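Local coordinates for ABC transporter, periplasmic substrate-binding protein (Thermotoga maritima, PDB 2HPG), which probably binds a solute in the periplasm and hands it to a tripartite ATP-independent (TRAP) transporter, at residues K32-K37 with K247-E252; V132-W137 with E252-G257. One frame throughout, in Å; residues are numbered along the deposited sequence.

Contact 1. Residues K32-K37 with K247-E252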
ATOM      1  N   LYS A  32      -1.275  18.306  11.707  1.00 25.86           N
ATOM      2  CA  LYS A  32      -0.857  19.635  12.167  1.00 26.32           C
ATOM      3  C   LYS A  32      -1.207  20.741  11.150  1.00 26.97           C
ATOM      4  O   LYS A  32      -1.688  21.806  11.548  1.00 26.97           O
ATOM      5  CB  LYS A  32       0.628  19.603  12.516  1.00 26.61           C
ATOM      6  CG  LYS A  32       1.154  20.845  13.185  1.00 27.61           C
ATOM      7  CD  LYS A  32       2.481  20.562  13.906  1.00 28.74           C
ATOM      8  CE  LYS A  32       2.255  19.972  15.320  1.00 30.90           C
ATOM      9  NZ  LYS A  32       3.535  19.641  16.067  1.00 31.55           N
ATOM     10  N   ALA A  33      -1.027  20.464   9.850  1.00 27.01           N
ATOM     11  CA  ALA A  33      -1.351  21.412   8.772  1.00 27.40           C
ATOM     12  C   ALA A  33      -2.858  21.671   8.621  1.00 27.84           C
ATOM     13  O   ALA A  33      -3.267  22.825   8.458  1.00 28.83           O
ATOM     14  CB  ALA A  33      -0.765  20.925   7.426  1.00 27.57           C
ATOM     15  N   VAL A  34      -3.680  20.613   8.661  1.00 27.46           N
ATOM     16  CA  VAL A  34      -5.148  20.770   8.678  1.00 27.36           C
ATOM     17  C   VAL A  34      -5.629  21.570   9.886  1.00 27.08           C
ATOM     18  O   VAL A  34      -6.495  22.415   9.758  1.00 27.22           O
ATOM     19  CB  VAL A  34      -5.857  19.409   8.645  1.00 26.88           C
ATOM     20  CG1 VAL A  34      -7.352  19.563   8.956  1.00 27.29           C
ATOM     21  CG2 VAL A  34      -5.649  18.779   7.298  1.00 25.50           C
ATOM     22  N   GLU A  35      -5.043  21.308  11.047  1.00 27.69           N
ATOM     23  CA  GLU A  35      -5.367  22.046  12.256  0.50 27.57           C
ATOM     24  C   GLU A  35      -5.026  23.527  12.092  1.00 28.45           C
ATOM     25  O   GLU A  35      -5.841  24.387  12.409  1.00 28.58           O
ATOM     26  CB  GLU A  35      -4.657  21.423  13.465  0.50 27.18           C
ATOM     27  CG  GLU A  35      -5.373  20.162  13.959  0.50 26.03           C
ATOM     28  CD  GLU A  35      -4.510  19.222  14.777  0.50 25.58           C
ATOM     29  OE1 GLU A  35      -3.451  19.645  15.269  0.50 20.61           O
ATOM     30  OE2 GLU A  35      -4.906  18.046  14.929  0.50 21.61           O
ATOM     31  N   GLU A  36      -3.829  23.816  11.578  1.00 29.13           N
ATOM     32  CA  GLU A  36      -3.392  25.191  11.333  1.00 29.63           C
ATOM     33  C   GLU A  36      -4.306  25.921  10.346  1.00 30.24           C
ATOM     34  O   GLU A  36      -4.804  27.003  10.637  1.00 30.73           O
ATOM     35  CB  GLU A  36      -1.952  25.200  10.823  1.00 29.78           C
ATOM     36  CG  GLU A  36      -0.927  24.873  11.912  1.00 29.74           C
ATOM     37  CD  GLU A  36       0.473  24.692  11.367  1.00 30.08           C
ATOM     38  OE1 GLU A  36       0.667  24.893  10.149  1.00 31.09           O
ATOM     39  OE2 GLU A  36       1.381  24.369  12.167  1.00 32.04           O
ATOM     40  N   LYS A  37      -4.534  25.313   9.193  1.00 31.04           N
ATOM     41  CA  LYS A  37      -5.309  25.946   8.130  1.00 31.99           C
ATOM     42  C   LYS A  37      -6.826  26.020   8.369  1.00 32.65           C
ATOM     43  O   LYS A  37      -7.530  26.732   7.645  1.00 32.39           O
ATOM     44  CB  LYS A  37      -5.019  25.251   6.804  1.00 31.96           C
ATOM     45  CG  LYS A  37      -3.557  25.387   6.376  1.00 32.63           C
ATOM     46  CD  LYS A  37      -3.359  25.097   4.901  1.00 33.91           C
ATOM     47  CE  LYS A  37      -1.878  24.992   4.535  1.00 35.44           C
ATOM     48  NZ  LYS A  37      -1.005  26.025   5.207  1.00 38.07           N
ATOM     49  N   LYS A 247     -11.727  20.687   1.287  1.00 31.91           N
ATOM     50  CA  LYS A 247     -10.620  20.907   0.359  1.00 32.09           C
ATOM     51  C   LYS A 247      -9.276  20.942   1.052  1.00 31.13           C
ATOM     52  O   LYS A 247      -8.320  20.382   0.532  1.00 31.12           O
ATOM     53  CB  LYS A 247     -10.810  22.196  -0.462  1.00 32.71           C
ATOM     54  CG  LYS A 247     -11.728  22.027  -1.660  1.00 34.39           C
ATOM     55  CD  LYS A 247     -11.619  23.200  -2.640  1.00 34.80           C
ATOM     56  CE  LYS A 247     -12.731  23.143  -3.691  1.00 36.66           C
ATOM     57  NZ  LYS A 247     -12.470  24.065  -4.862  1.00 37.66           N
ATOM     58  N   ILE A 248      -9.196  21.616   2.199  1.00 29.89           N
ATOM     59  CA  ILE A 248      -7.976  21.633   2.996  1.00 29.84           C
ATOM     60  C   ILE A 248      -7.538  20.221   3.406  1.00 29.54           C
ATOM     61  O   ILE A 248      -6.358  19.875   3.322  1.00 28.79           O
ATOM     62  CB  ILE A 248      -8.148  22.460   4.271  1.00 29.62           C
ATOM     63  CG1 ILE A 248      -8.277  23.954   3.928  1.00 29.83           C
ATOM     64  CG2 ILE A 248      -6.951  22.252   5.224  1.00 28.98           C
ATOM     65  CD1 ILE A 248      -9.005  24.765   4.975  1.00 29.75           C
ATOM     66  N   ILE A 249      -8.480  19.415   3.866  1.00 29.25           N
ATOM     67  CA  ILE A 249      -8.141  18.072   4.334  1.00 29.68           C
ATOM     68  C   ILE A 249      -7.553  17.215   3.207  1.00 29.82           C
ATOM     69  O   ILE A 249      -6.491  16.600   3.386  1.00 29.86           O
ATOM     70  CB  ILE A 249      -9.345  17.349   4.965  1.00 29.28           C
ATOM     71  CG1 ILE A 249      -9.760  18.034   6.261  1.00 29.86           C
ATOM     72  CG2 ILE A 249      -8.987  15.924   5.295  1.00 29.13           C
ATOM     73  CD1 ILE A 249     -11.142  17.613   6.755  1.00 29.65           C
ATOM     74  N   GLU A 250      -8.236  17.173   2.060  1.00 29.84           N
ATOM     75  CA  GLU A 250      -7.776  16.397   0.904  1.00 30.22           C
ATOM     76  C   GLU A 250      -6.474  16.891   0.306  1.00 29.84           C
ATOM     77  O   GLU A 250      -5.632  16.089  -0.073  1.00 29.33           O
ATOM     78  CB  GLU A 250      -8.804  16.438  -0.213  1.00 30.36           C
ATOM     79  CG  GLU A 250     -10.072  15.724   0.064  1.00 32.03           C
ATOM     80  CD  GLU A 250     -11.080  15.901  -1.061  1.00 33.22           C
ATOM     81  OE1 GLU A 250     -11.429  17.061  -1.380  1.00 37.45           O
ATOM     82  OE2 GLU A 250     -11.531  14.879  -1.630  1.00 39.40           O
ATOM     83  N   GLU A 251      -6.344  18.212   0.162  1.00 29.77           N
ATOM     84  CA  GLU A 251      -5.145  18.831  -0.434  1.00 29.80           C
ATOM     85  C   GLU A 251      -3.923  18.662   0.441  1.00 28.18           C
ATOM     86  O   GLU A 251      -2.834  18.399  -0.049  1.00 27.47           O
ATOM     87  CB  GLU A 251      -5.355  20.340  -0.665  1.00 29.96           C
ATOM     88  CG  GLU A 251      -6.295  20.659  -1.816  1.00 31.65           C
ATOM     89  CD  GLU A 251      -6.491  22.153  -2.024  1.00 32.39           C
ATOM     90  OE1 GLU A 251      -5.959  22.962  -1.226  1.00 36.90           O
ATOM     91  OE2 GLU A 251      -7.186  22.509  -2.996  1.00 36.11           O
ATOM     92  N   GLU A 252      -4.097  18.846   1.740  1.00 27.06           N
ATOM     93  CA  GLU A 252      -2.991  18.682   2.653  1.00 26.87           C
ATOM     94  C   GLU A 252      -2.491  17.249   2.747  1.00 26.46           C
ATOM     95  O   GLU A 252      -1.305  17.017   3.020  1.00 26.17           O
ATOM     96  CB  GLU A 252      -3.376  19.174   4.034  1.00 27.40           C
ATOM     97  CG  GLU A 252      -3.451  20.664   4.101  1.00 28.32           C
ATOM     98  CD  GLU A 252      -2.164  21.311   3.676  1.00 32.63           C
ATOM     99  OE1 GLU A 252      -1.083  20.807   4.072  1.00 32.72           O
ATOM    100  OE2 GLU A 252      -2.239  22.318   2.931  1.00 36.01           O
TER
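The last turns of helix 22-37 lie against the long helix 243-278 of this family 7 solute-binding protein, with Ala33, Val34 and Lys37 facing Ile248, Ile249 and Glu252. The two helices run roughly antiparallel, at 149° between their directions, and their axes come within 9.5 Å. Val34 is the apolar centre of the pairing. Its CG1, set anti to the backbone N (chi1 168°), reaches CG1 of Ile249 at 3.9 Å, while its CG2 lies 4.0 Å from CB of Glu252 and also meets the branch methyl CG2 of Ile248. One turn on from Val34, Lys37 meets both ends of Ile248: its CB lies against CG2, and its carbonyl O is 3.6 Å from Ile248 CD1. The side chain of Glu252 bends at chi2 (-56°), which lays its carboxylate alongside helix 22-37. There Glu252 OE1 rests 3.4 Å from Ala33 CB. Glu252 OE2 touches the far end of Lys37, whose side chain crosses that of the glutamate at about a right angle. The nearest lysine atom is the carbon CE, 3.1 Å from OE2, whereas NZ stays 4.5 Å from the same oxygen. Close by, Trp30 of helix 22-37 donates its NE1 to the carbonyl of Ile249, and Val34 continues inward onto Val42 and Ile44 of strand 42-47. With Glu252 replaced by an alanine, the Lys37 ammonium would probably lose its nearby negative charge and a gap open beside the Ala33 methyl. The chemistry is therefore graded: branched aliphatic groups close the buried side, and at the more exposed margin a glutamate and a lysine pack through carbon atoms, their opposite charges, too far apart for a salt bridge, probably attracting each other only at longer range.

Contact 2. Residues V132-W137 with E252-G257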
ATOM      1  N   VAL A 132     -12.577   8.393  -0.314  1.00 22.89           N
ATOM      2  CA  VAL A 132     -11.120   8.374  -0.486  1.00 22.29           C
ATOM      3  C   VAL A 132     -10.572   9.810  -0.446  1.00 21.83           C
ATOM      4  O   VAL A 132     -10.917  10.627  -1.295  1.00 21.61           O
ATOM      5  CB  VAL A 132     -10.744   7.656  -1.821  1.00 22.31           C
ATOM      6  CG1 VAL A 132      -9.236   7.651  -2.063  1.00 22.34           C
ATOM      7  CG2 VAL A 132     -11.276   6.239  -1.826  1.00 22.66           C
ATOM      8  N   LEU A 133      -9.760  10.135   0.555  1.00 20.75           N
ATOM      9  CA  LEU A 133      -9.150  11.453   0.630  1.00 20.67           C
ATOM     10  C   LEU A 133      -7.879  11.523  -0.215  1.00 20.42           C
ATOM     11  O   LEU A 133      -7.489  12.599  -0.699  1.00 20.43           O
ATOM     12  CB  LEU A 133      -8.771  11.789   2.071  1.00 21.01           C
ATOM     13  CG  LEU A 133      -9.870  12.058   3.087  1.00 20.46           C
ATOM     14  CD1 LEU A 133      -9.204  12.218   4.434  1.00 20.60           C
ATOM     15  CD2 LEU A 133     -10.641  13.316   2.728  1.00 20.93           C
ATOM     16  N   SER A 134      -7.211  10.379  -0.351  1.00 19.65           N
ATOM     17  CA  SER A 134      -5.964  10.311  -1.095  1.00 19.61           C
ATOM     18  C   SER A 134      -5.502   8.880  -1.331  1.00 19.58           C
ATOM     19  O   SER A 134      -5.778   7.989  -0.515  1.00 18.52           O
ATOM     20  CB  SER A 134      -4.867  11.082  -0.356  1.00 19.62           C
ATOM     21  OG  SER A 134      -3.652  11.050  -1.089  1.00 19.99           O
ATOM     22  N   PHE A 135      -4.812   8.674  -2.458  1.00 19.49           N
ATOM     23  CA  PHE A 135      -4.012   7.462  -2.665  1.00 19.56           C
ATOM     24  C   PHE A 135      -2.578   7.752  -3.128  1.00 19.11           C
ATOM     25  O   PHE A 135      -1.957   6.909  -3.760  1.00 20.00           O
ATOM     26  CB  PHE A 135      -4.726   6.450  -3.589  1.00 20.15           C
ATOM     27  CG  PHE A 135      -5.033   6.967  -4.981  1.00 21.61           C
ATOM     28  CD1 PHE A 135      -4.076   6.889  -6.007  1.00 21.05           C
ATOM     29  CD2 PHE A 135      -6.296   7.485  -5.281  1.00 22.50           C
ATOM     30  CE1 PHE A 135      -4.358   7.344  -7.282  1.00 21.49           C
ATOM     31  CE2 PHE A 135      -6.596   7.961  -6.573  1.00 22.24           C
ATOM     32  CZ  PHE A 135      -5.622   7.890  -7.575  1.00 21.99           C
ATOM     33  N   TYR A 136      -2.044   8.928  -2.785  1.00 18.72           N
ATOM     34  CA  TYR A 136      -0.655   9.279  -3.053  1.00 18.27           C
ATOM     35  C   TYR A 136       0.259   8.906  -1.895  1.00 17.87           C
ATOM     36  O   TYR A 136       1.203   9.644  -1.560  1.00 17.69           O
ATOM     37  CB  TYR A 136      -0.525  10.780  -3.281  1.00 19.25           C
ATOM     38  CG  TYR A 136      -1.304  11.339  -4.460  1.00 18.57           C
ATOM     39  CD1 TYR A 136      -1.825  10.531  -5.455  1.00 20.56           C
ATOM     40  CD2 TYR A 136      -1.469  12.715  -4.595  1.00 19.93           C
ATOM     41  CE1 TYR A 136      -2.526  11.075  -6.514  1.00 20.63           C
ATOM     42  CE2 TYR A 136      -2.161  13.254  -5.654  1.00 19.35           C
ATOM     43  CZ  TYR A 136      -2.687  12.446  -6.600  1.00 20.77           C
ATOM     44  OH  TYR A 136      -3.382  13.031  -7.643  1.00 20.02           O
ATOM     45  N   TRP A 137      -0.013   7.749  -1.296  1.00 17.53           N
ATOM     46  CA  TRP A 137       0.707   7.285  -0.116  1.00 17.05           C
ATOM     47  C   TRP A 137       1.292   5.957  -0.507  1.00 17.50           C
ATOM     48  O   TRP A 137       0.566   4.995  -0.713  1.00 17.13           O
ATOM     49  CB  TRP A 137      -0.244   7.159   1.082  1.00 16.42           C
ATOM     50  CG  TRP A 137      -0.599   8.503   1.633  1.00 15.52           C
ATOM     51  CD1 TRP A 137      -1.434   9.426   1.074  1.00 15.35           C
ATOM     52  CD2 TRP A 137      -0.097   9.093   2.837  1.00 15.27           C
ATOM     53  NE1 TRP A 137      -1.465  10.560   1.848  1.00 15.90           N
ATOM     54  CE2 TRP A 137      -0.659  10.374   2.943  1.00 14.92           C
ATOM     55  CE3 TRP A 137       0.784   8.661   3.832  1.00 15.26           C
ATOM     56  CZ2 TRP A 137      -0.378  11.231   4.022  1.00 16.09           C
ATOM     57  CZ3 TRP A 137       1.060   9.509   4.897  1.00 15.39           C
ATOM     58  CH2 TRP A 137       0.479  10.774   4.983  1.00 15.74           C
ATOM     59  N   GLU A 252      -4.097  18.846   1.740  1.00 27.06           N
ATOM     60  CA  GLU A 252      -2.991  18.682   2.653  1.00 26.87           C
ATOM     61  C   GLU A 252      -2.491  17.249   2.747  1.00 26.46           C
ATOM     62  O   GLU A 252      -1.305  17.017   3.020  1.00 26.17           O
ATOM     63  CB  GLU A 252      -3.376  19.174   4.034  1.00 27.40           C
ATOM     64  CG  GLU A 252      -3.451  20.664   4.101  1.00 28.32           C
ATOM     65  CD  GLU A 252      -2.164  21.311   3.676  1.00 32.63           C
ATOM     66  OE1 GLU A 252      -1.083  20.807   4.072  1.00 32.72           O
ATOM     67  OE2 GLU A 252      -2.239  22.318   2.931  1.00 36.01           O
HETATM   68  N   MSE A 253      -3.351  16.282   2.501  0.50 26.04           N
HETATM   69  CA  MSE A 253      -2.877  14.929   2.612  0.50 25.86           C
HETATM   70  C   MSE A 253      -2.355  14.349   1.313  0.50 25.41           C
HETATM   71  O   MSE A 253      -1.500  13.469   1.341  0.50 25.07           O
HETATM   72  CB  MSE A 253      -3.927  14.030   3.204  0.50 25.99           C
HETATM   73  CG  MSE A 253      -3.311  13.242   4.327  0.50 26.22           C
HETATM   74 SE   MSE A 253      -4.066  11.602   4.335  0.45 25.27          SE
HETATM   75  CE  MSE A 253      -4.494  11.297   6.171  0.50 26.49           C
ATOM     76  N   ASP A 254      -2.856  14.835   0.182  1.00 24.95           N
ATOM     77  CA  ASP A 254      -2.212  14.530  -1.106  1.00 24.78           C
ATOM     78  C   ASP A 254      -0.778  15.047  -1.083  1.00 24.55           C
ATOM     79  O   ASP A 254       0.154  14.365  -1.543  1.00 24.55           O
ATOM     80  CB  ASP A 254      -2.963  15.187  -2.260  1.00 24.68           C
ATOM     81  CG  ASP A 254      -4.109  14.353  -2.784  1.00 24.33           C
ATOM     82  OD1 ASP A 254      -4.169  13.109  -2.595  1.00 25.33           O
ATOM     83  OD2 ASP A 254      -4.959  14.964  -3.453  1.00 25.07           O
ATOM     84  N   LYS A 255      -0.618  16.241  -0.526  1.00 24.31           N
ATOM     85  CA  LYS A 255       0.679  16.897  -0.359  1.00 24.29           C
ATOM     86  C   LYS A 255       1.634  16.174   0.590  1.00 23.36           C
ATOM     87  O   LYS A 255       2.812  15.988   0.278  1.00 22.23           O
ATOM     88  CB  LYS A 255       0.432  18.304   0.146  1.00 24.58           C
ATOM     89  CG  LYS A 255       1.655  19.113   0.514  1.00 25.75           C
ATOM     90  CD  LYS A 255       1.244  20.579   0.769  1.00 27.27           C
ATOM     91  CE  LYS A 255       2.457  21.446   1.069  1.00 29.85           C
ATOM     92  NZ  LYS A 255       3.347  20.800   2.089  1.00 33.35           N
ATOM     93  N   ALA A 256       1.132  15.786   1.757  1.00 22.90           N
ATOM     94  CA  ALA A 256       1.925  15.015   2.712  1.00 22.67           C
ATOM     95  C   ALA A 256       2.268  13.641   2.156  1.00 21.53           C
ATOM     96  O   ALA A 256       3.343  13.094   2.438  1.00 21.84           O
ATOM     97  CB  ALA A 256       1.161  14.856   4.032  1.00 23.03           C
ATOM     98  N   GLY A 257       1.342  13.079   1.384  1.00 19.89           N
ATOM     99  CA  GLY A 257       1.508  11.764   0.800  1.00 19.91           C
ATOM    100  C   GLY A 257       2.572  11.717  -0.275  1.00 20.10           C
ATOM    101  O   GLY A 257       3.425  10.838  -0.263  1.00 19.20           O
TER
HETATM  102  O   HOH W   1      -7.406  13.982  -3.194  1.00 42.14           O
HETATM  103  O   HOH W   2      -4.980  11.010  -4.334  1.00 16.73           O
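Gly257 sets its bare CA on the indole of Trp137, 3.5 Å from the centroid of the five-membered ring and nearly along the ring normal, a CH-pi contact between helix backbone and aromatic face. Here helix 243-278 runs beside strand 130-146 of the mixed sheet of this family 7 solute-binding fold, their directions only 22° apart; the strand carries a classic beta bulge, where Leu133 and Ser134 both face Glu231. A beta carbon on Gly257 would fall 2.4 Å from Trp137 NE1, so the approach depends on the missing side chain. The indole is also gripped through its nitrogen: NE1 donates to Met253 O at 3.0 Å, bent to 135° at the hydrogen and coming from above the carbonyl plane. Gly257 N reaches the same oxygen from the opposite face, and this carbonyl thus serves the helix and the indole at once. Met253, a selenomethionine modelled in two conformers, lays its CG 3.6 Å from Trp137 CZ2, with SE oblique to the indole in a Met-aromatic contact. Trp137 CZ2 also meets CB of Ala256, and Phe27 of helix 22-37 stacks on the indole. Ser134 OG gives a short 2.6 Å hydrogen bond to OD1 of Asp254, at the anti lone pair, its chi1 of -179° turning the hydroxyl to the helix. The same oxygen accepts from Tyr136 N in an ST turn. OD1 of Asp254 lies over one face of the Tyr136 ring, on its CD2 side, while OD2 forms a salt bridge with Lys112. One water links OD2 to the carbonyl of Leu133. A second accepts from Phe135 N, donates to Asp254 OD1 at 2.8 Å, and sits on the same side of Tyr136 as that oxygen, 3.2 Å above the centre of the ring.

In the fold
Contacts 1 and 2 use successive parts of helix 243-278, meet at the shared Glu252, and have centres 11 Å apart. Along the chain their segments alternate: 32-37, 132-137, 247-252, 252-257. The helix packs on helix 22-37 in contact 1, near the edge of the molecule, and on strand 130-146 of the mixed sheet in contact 2, closer to its centre, where helix 22-37 still takes part through Phe27 and Trp30. The two are in direct touch as well, for Leu133 of the strand packs on Ile249 and Glu250. Together they tie an early helix and a mid-chain strand to one late helix, joining distant parts of the sequence within a single solute-binding fold.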